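Local coordinates for protein acetyl transferase (Salmonella typhimurium, PDB 1S7K) that transfers an acetyl group, probably from acetyl-coenzyme A, to the N-terminal alpha-amino group of ribosomal protein L7/L12, at residues Q66-L74 and V84-P92; I130-D140 and H170-D180. One frame throughout, in Å; residues are numbered along the deposited sequence.

Contact 1: residues Q66-L74 and V84-P92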
loop_
_atom_site.group_PDB
_atom_site.type_symbol
_atom_site.label_atom_id
_atom_site.label_comp_id
_atom_site.label_asym_id
_atom_site.label_seq_id
_atom_site.Cartn_x
_atom_site.Cartn_y
_atom_site.Cartn_z
ATOM N N GLN A 66 -12.770 0.770 14.255
ATOM C CA GLN A 66 -12.576 0.551 15.691
ATOM C C GLN A 66 -11.187 -0.009 15.983
ATOM O O GLN A 66 -10.665 0.123 17.094
ATOM C CB GLN A 66 -13.634 -0.427 16.237
ATOM C CG GLN A 66 -15.109 -0.016 16.059
ATOM C CD GLN A 66 -16.110 -1.136 16.436
ATOM O OE1 GLN A 66 -15.848 -2.336 16.216
ATOM N NE2 GLN A 66 -17.265 -0.743 16.994
ATOM N N ARG A 67 -10.572 -0.634 14.993
ATOM C CA ARG A 67 -9.265 -1.211 15.213
ATOM C C ARG A 67 -8.127 -0.305 14.780
ATOM O O ARG A 67 -6.955 -0.545 15.096
ATOM C CB ARG A 67 -9.235 -2.571 14.525
ATOM C CG ARG A 67 -10.462 -3.419 14.949
ATOM C CD ARG A 67 -10.511 -4.791 14.314
ATOM N NE ARG A 67 -11.425 -5.722 15.006
ATOM C CZ ARG A 67 -12.681 -5.446 15.360
ATOM N NH1 ARG A 67 -13.406 -6.366 15.982
ATOM N NH2 ARG A 67 -13.211 -4.243 15.107
ATOM N N GLY A 68 -8.488 0.788 14.109
ATOM C CA GLY A 68 -7.482 1.719 13.628
ATOM C C GLY A 68 -6.794 1.191 12.380
ATOM O O GLY A 68 -5.626 1.550 12.121
ATOM N N TYR A 69 -7.497 0.349 11.615
ATOM C CA TYR A 69 -6.939 -0.227 10.393
ATOM C C TYR A 69 -7.343 0.554 9.168
ATOM O O TYR A 69 -6.765 0.357 8.082
ATOM C CB TYR A 69 -7.387 -1.667 10.189
ATOM C CG TYR A 69 -6.745 -2.617 11.178
ATOM C CD1 TYR A 69 -7.315 -3.851 11.432
ATOM C CD2 TYR A 69 -5.621 -2.223 11.930
ATOM C CE1 TYR A 69 -6.793 -4.691 12.441
ATOM C CE2 TYR A 69 -5.094 -3.046 12.941
ATOM C CZ TYR A 69 -5.694 -4.280 13.192
ATOM O OH TYR A 69 -5.222 -5.119 14.223
ATOM N N ALA A 70 -8.307 1.441 9.369
ATOM C CA ALA A 70 -8.886 2.311 8.317
ATOM C C ALA A 70 -9.847 3.237 9.061
ATOM O O ALA A 70 -10.066 3.050 10.249
ATOM C CB ALA A 70 -9.721 1.442 7.291
ATOM N N LYS A 71 -10.408 4.244 8.384
ATOM C CA LYS A 71 -11.417 5.084 9.024
ATOM C C LYS A 71 -12.456 5.373 8.008
ATOM O O LYS A 71 -12.144 5.529 6.807
ATOM C CB LYS A 71 -10.854 6.420 9.523
ATOM C CG LYS A 71 -9.810 6.284 10.678
ATOM C CD LYS A 71 -10.516 5.771 12.019
ATOM C CE LYS A 71 -9.466 5.406 13.115
ATOM N NZ LYS A 71 -10.294 4.909 14.288
ATOM N N MET A 72 -13.714 5.397 8.432
ATOM C CA MET A 72 -14.718 5.782 7.480
ATOM C C MET A 72 -15.599 6.860 8.140
ATOM O O MET A 72 -16.275 6.564 9.130
ATOM C CB MET A 72 -15.590 4.604 7.038
ATOM C CG MET A 72 -16.693 5.075 6.101
ATOM S SD MET A 72 -17.774 3.688 5.748
ATOM C CE MET A 72 -18.697 4.338 4.610
ATOM N N TYR A 73 -15.545 8.098 7.610
ATOM C CA TYR A 73 -16.368 9.158 8.135
ATOM C C TYR A 73 -17.376 9.628 7.089
ATOM O O TYR A 73 -17.134 9.627 5.880
ATOM C CB TYR A 73 -15.469 10.356 8.578
ATOM C CG TYR A 73 -14.566 10.077 9.753
ATOM C CD1 TYR A 73 -15.040 10.201 11.073
ATOM C CD2 TYR A 73 -13.237 9.701 9.565
ATOM C CE1 TYR A 73 -14.175 9.942 12.193
ATOM C CE2 TYR A 73 -12.388 9.427 10.653
ATOM C CZ TYR A 73 -12.863 9.555 11.962
ATOM O OH TYR A 73 -12.008 9.323 13.031
ATOM N N LEU A 74 -18.530 10.057 7.576
ATOM C CA LEU A 74 -19.582 10.621 6.760
ATOM C C LEU A 74 -19.515 12.165 6.920
ATOM O O LEU A 74 -19.399 12.678 8.051
ATOM C CB LEU A 74 -20.948 10.108 7.254
ATOM C CG LEU A 74 -21.190 8.660 6.876
ATOM C CD1 LEU A 74 -22.636 8.258 7.207
ATOM C CD2 LEU A 74 -21.031 8.550 5.357
ATOM N N VAL A 84 -18.551 10.870 1.629
ATOM C CA VAL A 84 -17.733 10.050 2.515
ATOM C C VAL A 84 -16.258 10.527 2.487
ATOM O O VAL A 84 -15.781 10.919 1.446
ATOM C CB VAL A 84 -17.708 8.576 2.052
ATOM C CG1 VAL A 84 -16.646 7.829 2.841
ATOM C CG2 VAL A 84 -19.104 7.883 2.304
ATOM N N LEU A 85 -15.601 10.563 3.641
ATOM C CA LEU A 85 -14.174 10.905 3.727
ATOM C C LEU A 85 -13.539 9.719 4.494
ATOM O O LEU A 85 -13.909 9.435 5.680
ATOM C CB LEU A 85 -13.967 12.206 4.493
ATOM C CG LEU A 85 -12.517 12.638 4.656
ATOM C CD1 LEU A 85 -11.806 12.558 3.338
ATOM C CD2 LEU A 85 -12.448 14.071 5.212
ATOM N N SER A 86 -12.625 9.008 3.814
ATOM C CA SER A 86 -12.008 7.798 4.383
ATOM C C SER A 86 -10.507 7.769 4.443
ATOM O O SER A 86 -9.851 8.495 3.705
ATOM C CB SER A 86 -12.412 6.560 3.562
ATOM O OG SER A 86 -13.827 6.378 3.529
ATOM N N PHE A 87 -9.971 6.938 5.333
ATOM C CA PHE A 87 -8.560 6.654 5.368
ATOM C C PHE A 87 -8.746 5.191 4.850
ATOM O O PHE A 87 -9.191 4.300 5.602
ATOM C CB PHE A 87 -7.999 6.673 6.798
ATOM C CG PHE A 87 -7.691 8.039 7.325
ATOM C CD1 PHE A 87 -7.658 8.281 8.707
ATOM C CD2 PHE A 87 -7.412 9.083 6.469
ATOM C CE1 PHE A 87 -7.365 9.556 9.214
ATOM C CE2 PHE A 87 -7.109 10.360 6.965
ATOM C CZ PHE A 87 -7.093 10.603 8.347
ATOM N N ASN A 88 -8.501 4.989 3.550
ATOM C CA ASN A 88 -8.715 3.677 2.962
ATOM C C ASN A 88 -7.957 2.605 3.709
ATOM O O ASN A 88 -8.444 1.465 3.818
ATOM C CB ASN A 88 -8.311 3.644 1.512
ATOM C CG ASN A 88 -9.171 4.548 0.661
ATOM O OD1 ASN A 88 -10.364 4.689 0.910
ATOM N ND2 ASN A 88 -8.567 5.152 -0.370
ATOM N N ALA A 89 -6.756 2.922 4.176
ATOM C CA ALA A 89 -5.966 1.960 4.952
ATOM C C ALA A 89 -5.050 2.778 5.849
ATOM O O ALA A 89 -4.746 3.949 5.547
ATOM C CB ALA A 89 -5.112 1.099 4.050
ATOM N N ILE A 90 -4.557 2.158 6.915
ATOM C CA ILE A 90 -3.626 2.816 7.836
ATOM C C ILE A 90 -2.530 1.811 8.092
ATOM O O ILE A 90 -2.804 0.595 8.079
ATOM C CB ILE A 90 -4.311 3.173 9.173
ATOM C CG1 ILE A 90 -5.322 4.316 8.934
ATOM C CG2 ILE A 90 -3.279 3.579 10.227
ATOM C CD1 ILE A 90 -6.267 4.578 10.105
ATOM N N GLU A 91 -1.312 2.318 8.281
ATOM C CA GLU A 91 -0.131 1.551 8.581
ATOM C C GLU A 91 0.155 2.041 10.020
ATOM O O GLU A 91 0.851 3.021 10.209
ATOM C CB GLU A 91 0.981 1.946 7.613
ATOM C CG GLU A 91 0.683 1.508 6.171
ATOM C CD GLU A 91 1.755 1.953 5.215
ATOM O OE1 GLU A 91 2.752 2.558 5.687
ATOM O OE2 GLU A 91 1.581 1.696 4.003
ATOM N N PRO A 92 -0.436 1.372 11.046
ATOM C CA PRO A 92 -0.219 1.834 12.416
ATOM C C PRO A 92 1.206 2.125 12.805
ATOM O O PRO A 92 1.480 3.157 13.397
ATOM C CB PRO A 92 -0.861 0.710 13.288
ATOM C CG PRO A 92 -1.943 0.147 12.355
ATOM C CD PRO A 92 -1.134 0.070 11.045
#

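Contact 2: residues I130-D140 and H170-D180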
loop_
_atom_site.group_PDB
_atom_site.type_symbol
_atom_site.label_atom_id
_atom_site.label_comp_id
_atom_site.label_asym_id
_atom_site.label_seq_id
_atom_site.Cartn_x
_atom_site.Cartn_y
_atom_site.Cartn_z
ATOM N N ILE A 130 -1.624 9.410 13.763
ATOM C CA ILE A 130 -1.330 9.476 12.311
ATOM C C ILE A 130 -0.587 10.812 12.104
ATOM O O ILE A 130 -1.065 11.859 12.565
ATOM C CB ILE A 130 -2.599 9.449 11.449
ATOM C CG1 ILE A 130 -3.472 8.250 11.847
ATOM C CG2 ILE A 130 -2.229 9.366 9.936
ATOM C CD1 ILE A 130 -4.544 7.926 10.837
ATOM N N ARG A 131 0.542 10.759 11.373
ATOM C CA ARG A 131 1.397 11.903 11.068
ATOM C C ARG A 131 1.662 12.068 9.540
ATOM O O ARG A 131 1.979 13.138 9.097
ATOM C CB ARG A 131 2.775 11.758 11.736
ATOM C CG ARG A 131 3.610 10.564 11.165
ATOM C CD ARG A 131 4.761 10.261 12.115
ATOM N NE ARG A 131 5.626 11.438 12.241
ATOM C CZ ARG A 131 6.478 11.855 11.287
ATOM N NH1 ARG A 131 6.601 11.218 10.129
ATOM N NH2 ARG A 131 7.219 12.922 11.512
ATOM N N ARG A 132 1.476 11.011 8.762
ATOM C CA ARG A 132 1.740 11.041 7.324
ATOM C C ARG A 132 0.401 10.759 6.598
ATOM O O ARG A 132 -0.196 9.676 6.730
ATOM C CB ARG A 132 2.799 9.975 6.937
ATOM C CG ARG A 132 3.157 10.014 5.368
ATOM C CD ARG A 132 4.243 8.916 5.015
ATOM N NE ARG A 132 4.116 8.522 3.621
ATOM C CZ ARG A 132 4.488 9.278 2.585
ATOM N NH1 ARG A 132 4.249 8.862 1.347
ATOM N NH2 ARG A 132 5.200 10.390 2.768
ATOM N N PHE A 133 -0.087 11.751 5.856
ATOM C CA PHE A 133 -1.366 11.593 5.188
ATOM C C PHE A 133 -1.097 11.506 3.725
ATOM O O PHE A 133 -0.407 12.378 3.182
ATOM C CB PHE A 133 -2.274 12.804 5.487
ATOM C CG PHE A 133 -2.531 12.996 6.946
ATOM C CD1 PHE A 133 -1.675 13.786 7.708
ATOM C CD2 PHE A 133 -3.578 12.320 7.567
ATOM C CE1 PHE A 133 -1.854 13.899 9.068
ATOM C CE2 PHE A 133 -3.765 12.434 8.958
ATOM C CZ PHE A 133 -2.887 13.239 9.706
ATOM N N VAL A 134 -1.601 10.465 3.087
ATOM C CA VAL A 134 -1.290 10.250 1.685
ATOM C C VAL A 134 -2.450 10.228 0.763
ATOM O O VAL A 134 -3.473 9.689 1.127
ATOM C CB VAL A 134 -0.570 8.885 1.529
ATOM C CG1 VAL A 134 -0.169 8.626 0.060
ATOM C CG2 VAL A 134 0.722 8.915 2.454
ATOM N N ILE A 135 -2.322 10.891 -0.398
ATOM C CA ILE A 135 -3.391 10.840 -1.433
ATOM C C ILE A 135 -2.796 10.227 -2.676
ATOM O O ILE A 135 -1.829 10.798 -3.249
ATOM C CB ILE A 135 -3.920 12.238 -1.838
ATOM C CG1 ILE A 135 -4.790 12.778 -0.699
ATOM C CG2 ILE A 135 -4.743 12.127 -3.208
ATOM C CD1 ILE A 135 -5.184 14.292 -0.757
ATOM N N LYS A 136 -3.327 9.074 -3.093
ATOM C CA LYS A 136 -2.884 8.469 -4.356
ATOM C C LYS A 136 -4.078 8.690 -5.262
ATOM O O LYS A 136 -5.224 8.347 -4.853
ATOM C CB LYS A 136 -2.649 6.954 -4.180
ATOM C CG LYS A 136 -1.426 6.594 -3.371
ATOM C CD LYS A 136 -1.457 5.131 -2.909
ATOM C CE LYS A 136 -1.229 4.198 -4.022
ATOM N NZ LYS A 136 -1.499 2.787 -3.516
ATOM N N CYS A 137 -3.861 9.344 -6.406
ATOM C CA CYS A 137 -5.002 9.492 -7.332
ATOM C C CYS A 137 -4.497 9.473 -8.769
ATOM O O CYS A 137 -3.336 9.879 -9.047
ATOM C CB CYS A 137 -5.703 10.791 -7.036
ATOM S SG CYS A 137 -4.683 12.319 -7.272
ATOM N N ARG A 138 -5.345 9.038 -9.698
ATOM C CA ARG A 138 -4.938 8.960 -11.103
ATOM C C ARG A 138 -4.457 10.328 -11.578
ATOM O O ARG A 138 -4.993 11.359 -11.167
ATOM C CB ARG A 138 -6.106 8.514 -11.980
ATOM C CG ARG A 138 -6.421 7.026 -11.836
ATOM C CD ARG A 138 -7.598 6.591 -12.807
ATOM N NE ARG A 138 -8.335 7.739 -13.340
ATOM C CZ ARG A 138 -9.367 8.354 -12.767
ATOM N NH1 ARG A 138 -9.894 9.397 -13.381
ATOM N NH2 ARG A 138 -9.897 7.940 -11.596
ATOM N N VAL A 139 -3.460 10.322 -12.454
ATOM C CA VAL A 139 -2.941 11.559 -12.973
ATOM C C VAL A 139 -4.107 12.319 -13.674
ATOM O O VAL A 139 -4.213 13.542 -13.560
ATOM C CB VAL A 139 -1.794 11.292 -13.959
ATOM C CG1 VAL A 139 -1.403 12.576 -14.697
ATOM C CG2 VAL A 139 -0.600 10.742 -13.183
ATOM N N ASP A 140 -4.988 11.574 -14.327
ATOM C CA ASP A 140 -6.084 12.192 -15.064
ATOM C C ASP A 140 -7.311 12.485 -14.222
ATOM O O ASP A 140 -8.362 12.880 -14.757
ATOM C CB ASP A 140 -6.445 11.343 -16.326
ATOM C CG ASP A 140 -7.088 10.004 -15.998
ATOM O OD1 ASP A 140 -7.424 9.735 -14.833
ATOM O OD2 ASP A 140 -7.304 9.173 -16.930
ATOM N N HIS A 170 -3.686 3.036 -15.427
ATOM C CA HIS A 170 -3.379 4.463 -15.457
ATOM C C HIS A 170 -2.293 4.858 -14.487
ATOM O O HIS A 170 -2.203 4.278 -13.438
ATOM C CB HIS A 170 -4.631 5.228 -15.057
ATOM C CG HIS A 170 -5.776 4.946 -15.976
ATOM N ND1 HIS A 170 -5.955 5.642 -17.150
ATOM C CD2 HIS A 170 -6.710 3.968 -15.960
ATOM C CE1 HIS A 170 -6.963 5.109 -17.828
ATOM N NE2 HIS A 170 -7.442 4.090 -17.134
ATOM N N ASP A 171 -1.539 5.885 -14.838
ATOM C CA ASP A 171 -0.490 6.408 -13.942
ATOM C C ASP A 171 -1.230 7.076 -12.753
ATOM O O ASP A 171 -2.330 7.675 -12.922
ATOM C CB ASP A 171 0.333 7.448 -14.691
ATOM C CG ASP A 171 1.318 6.850 -15.701
ATOM O OD1 ASP A 171 1.223 5.629 -16.047
ATOM O OD2 ASP A 171 2.169 7.666 -16.177
ATOM N N VAL A 172 -0.588 7.044 -11.580
ATOM C CA VAL A 172 -1.157 7.563 -10.341
ATOM C C VAL A 172 -0.173 8.488 -9.620
ATOM O O VAL A 172 0.944 8.102 -9.406
ATOM C CB VAL A 172 -1.441 6.385 -9.361
ATOM C CG1 VAL A 172 -1.934 6.889 -7.961
ATOM C CG2 VAL A 172 -2.538 5.491 -9.944
ATOM N N ASN A 173 -0.618 9.672 -9.235
ATOM C CA ASN A 173 0.230 10.605 -8.490
ATOM C C ASN A 173 0.161 10.234 -7.018
ATOM O O ASN A 173 -0.910 9.907 -6.480
ATOM C CB ASN A 173 -0.262 12.041 -8.671
ATOM C CG ASN A 173 0.203 12.657 -9.995
ATOM O OD1 ASN A 173 1.247 12.290 -10.533
ATOM N ND2 ASN A 173 -0.582 13.600 -10.526
ATOM N N MET A 174 1.309 10.278 -6.364
ATOM C CA MET A 174 1.326 10.029 -4.953
ATOM C C MET A 174 1.694 11.348 -4.310
ATOM O O MET A 174 2.770 11.903 -4.569
ATOM C CB MET A 174 2.344 8.938 -4.564
ATOM C CG MET A 174 2.393 8.887 -2.990
ATOM S SD MET A 174 3.388 7.532 -2.338
ATOM C CE MET A 174 2.278 6.182 -2.739
ATOM N N TYR A 175 0.805 11.818 -3.427
ATOM C CA TYR A 175 0.944 13.090 -2.692
ATOM C C TYR A 175 1.013 12.824 -1.199
ATOM O O TYR A 175 0.381 11.884 -0.700
ATOM C CB TYR A 175 -0.298 13.961 -2.893
ATOM C CG TYR A 175 -0.486 14.560 -4.267
ATOM C CD1 TYR A 175 0.099 15.789 -4.602
ATOM C CD2 TYR A 175 -1.314 13.936 -5.205
ATOM C CE1 TYR A 175 -0.190 16.391 -5.893
ATOM C CE2 TYR A 175 -1.583 14.503 -6.442
ATOM C CZ TYR A 175 -1.021 15.750 -6.782
ATOM O OH TYR A 175 -1.374 16.358 -8.020
ATOM N N ALA A 176 1.764 13.626 -0.476
ATOM C CA ALA A 176 1.782 13.417 0.974
ATOM C C ALA A 176 1.881 14.715 1.732
ATOM O O ALA A 176 2.403 15.719 1.230
ATOM C CB ALA A 176 2.964 12.434 1.435
ATOM N N ARG A 177 1.323 14.703 2.934
ATOM C CA ARG A 177 1.458 15.821 3.858
ATOM C C ARG A 177 1.804 15.233 5.205
ATOM O O ARG A 177 1.133 14.271 5.635
ATOM C CB ARG A 177 0.127 16.576 4.012
ATOM C CG ARG A 177 0.389 17.927 4.710
ATOM C CD ARG A 177 -0.718 18.961 4.399
ATOM N NE ARG A 177 -0.715 19.961 5.449
ATOM C CZ ARG A 177 -1.746 20.733 5.768
ATOM N NH1 ARG A 177 -2.889 20.657 5.094
ATOM N NH2 ARG A 177 -1.650 21.516 6.852
ATOM N N ILE A 178 2.839 15.782 5.860
ATOM C CA ILE A 178 3.232 15.334 7.195
ATOM C C ILE A 178 2.785 16.452 8.183
ATOM O O ILE A 178 3.005 17.662 7.921
ATOM C CB ILE A 178 4.764 15.184 7.334
ATOM C CG1 ILE A 178 5.330 14.214 6.265
ATOM C CG2 ILE A 178 5.135 14.758 8.800
ATOM C CD1 ILE A 178 5.028 12.793 6.464
ATOM N N ILE A 179 2.145 16.059 9.279
ATOM C CA ILE A 179 1.731 17.010 10.333
ATOM C C ILE A 179 2.100 16.321 11.690
ATOM O O ILE A 179 1.419 15.401 12.172
ATOM C CB ILE A 179 0.173 17.301 10.260
ATOM C CG1 ILE A 179 -0.189 17.881 8.897
ATOM C CG2 ILE A 179 -0.168 18.313 11.290
ATOM C CD1 ILE A 179 -1.732 18.193 8.701
ATOM N N ASP A 180 3.217 16.767 12.266
ATOM C CA ASP A 180 3.770 16.194 13.514
ATOM C C ASP A 180 4.774 17.256 13.993
ATOM O O ASP A 180 4.473 18.461 13.888
ATOM C CB ASP A 180 4.506 14.897 13.201
ATOM C CG ASP A 180 4.814 14.049 14.459
ATOM O OD1 ASP A 180 4.348 14.388 15.577
ATOM O OD2 ASP A 180 5.485 13.011 14.290
HETATM O O HOH W 1 0.663 13.539 14.173
HETATM O O HOH W 2 -4.112 8.711 -14.941
HETATM O O HOH W 3 -4.772 8.199 -17.429
#

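Contact 1: residues Q66-L74 and V84-P92
Lys71 and Phe87 face each other as a hydrogen-bonded antiparallel pair, and their side chains meet too. CG of Lys71 lies 3.5 Å from CD1 of Phe87, approaching the ring obliquely, while the same methylene touches Ile90 CD1 at 4.0 Å. A bend at chi2 (-68°) then turns the lysine chain off the hairpin, and NZ ends on the carbonyl of His65 in helix 55-67. The backbones close the pair twice: Lys71 N gives its hydrogen to Phe87 O at 3.0 Å, and Phe87 N returns the bond to Lys71 O. Two residues on, Tyr73 and Leu85 repeat the exchange, and Leu85 O, bonded by Tyr73 N at 2.9 Å, also lies in plane at the edge of the Tyr73 ring. On the face with Met72 and Ser86, Leu74 CD2 packs against Val84 CG2 at 3.7 Å. Toward the helix end the pairing fades to a weak hydrogen bond from Ile90 N to Tyr69 O, 3.1 Å, bent to 130°. Here Gly68, in a Schellman motif, ends helix 55-67 and turns its carbonyl O to Ile90 CB at 3.6 Å. Beyond this shell, Tyr124 of helix 112-127 meets Phe87 edge-to-face, and the Tyr73 hydroxyl bonds Glu6 OE1 and Tyr124 OH. Four sound backbone bonds thus hold Lys71-Tyr73 to Leu85-Phe87, the pairing gives out at Tyr69, and buried Lys71 and Tyr73 keep their polar ends satisfied.

Contact 2: residues I130-D140 and H170-D180
Arg131 and Asp180 close one end of this strand pair with a salt bridge. From CB, which lies 3.9 Å from Asp180 CB, the arginine sets out with CG wedged between backbone N and carbonyl carbon (chi1 66°). CD comes to 3.6 Å from Asp180 OD2, and NE then gives that oxygen a nearly straight bond of 2.6 Å, within the guanidinium plane but on the anti side of the carboxylate. NH2 adds a weak second bond to OD2, and Ile178 CG2 lies over one guanidinium face, 4.1 Å from CZ. Tyr169 of the second subunit makes a cation-pi contact with the same arginine. The next residue, Arg132, runs out extended over the face of Val134, Ala176 and Ile178 and shares Ile178 with Arg131: its CG packs on Ile178 CD1, Ala176 CB sits over its guanidinium, and NH1 pairs with Glu156. Between the strands, hydrogen-bonded pairs run from Phe133-Arg177 through Ile135-Tyr175 to Cys137-Asn173, where Asn173 N meets Cys137 O at 2.7 Å. Cys137 SG lies at the edge of the Tyr175 ring, 3.9 Å from CE2, while the Tyr175 hydroxyl and Asn173 ND2 share Asn145 OD1 of helix 142-150. At the far end, Val139 N bonds Asp171 O at 2.9 Å; a water bonded to His170 ND1 makes a weak bond to Asp140 OD2, and His170 NE2 bonds Leu165 O. This antiparallel pairing of strands 132-138 and 168-178 belongs to the C-terminal half of the GNAT fold; coenzyme A has been seen covalently attached to Cys137 in this protein.

Contact 1 and contact 2 lie in one mixed sheet, their centres about 15 Å apart, with strand 96-103 standing between strands 80-91 and 132-138. Contact 1 is complete before contact 2 begins along the chain, so the hairpin 71-77/80-91 comes first and the later strand pair afterwards, with helix 112-127 crossing between. That helix packs on side chains from both. The two also meet directly past the middle strand: Phe87 CE1 and Ile90 CD1 rest on Ile130 CD1, and Phe87 CZ touches Phe133 CE2 at 3.8 Å. A shared apolar layer thus ties the two halves of the GNAT sheet together, while contact 2 also reaches the second subunit.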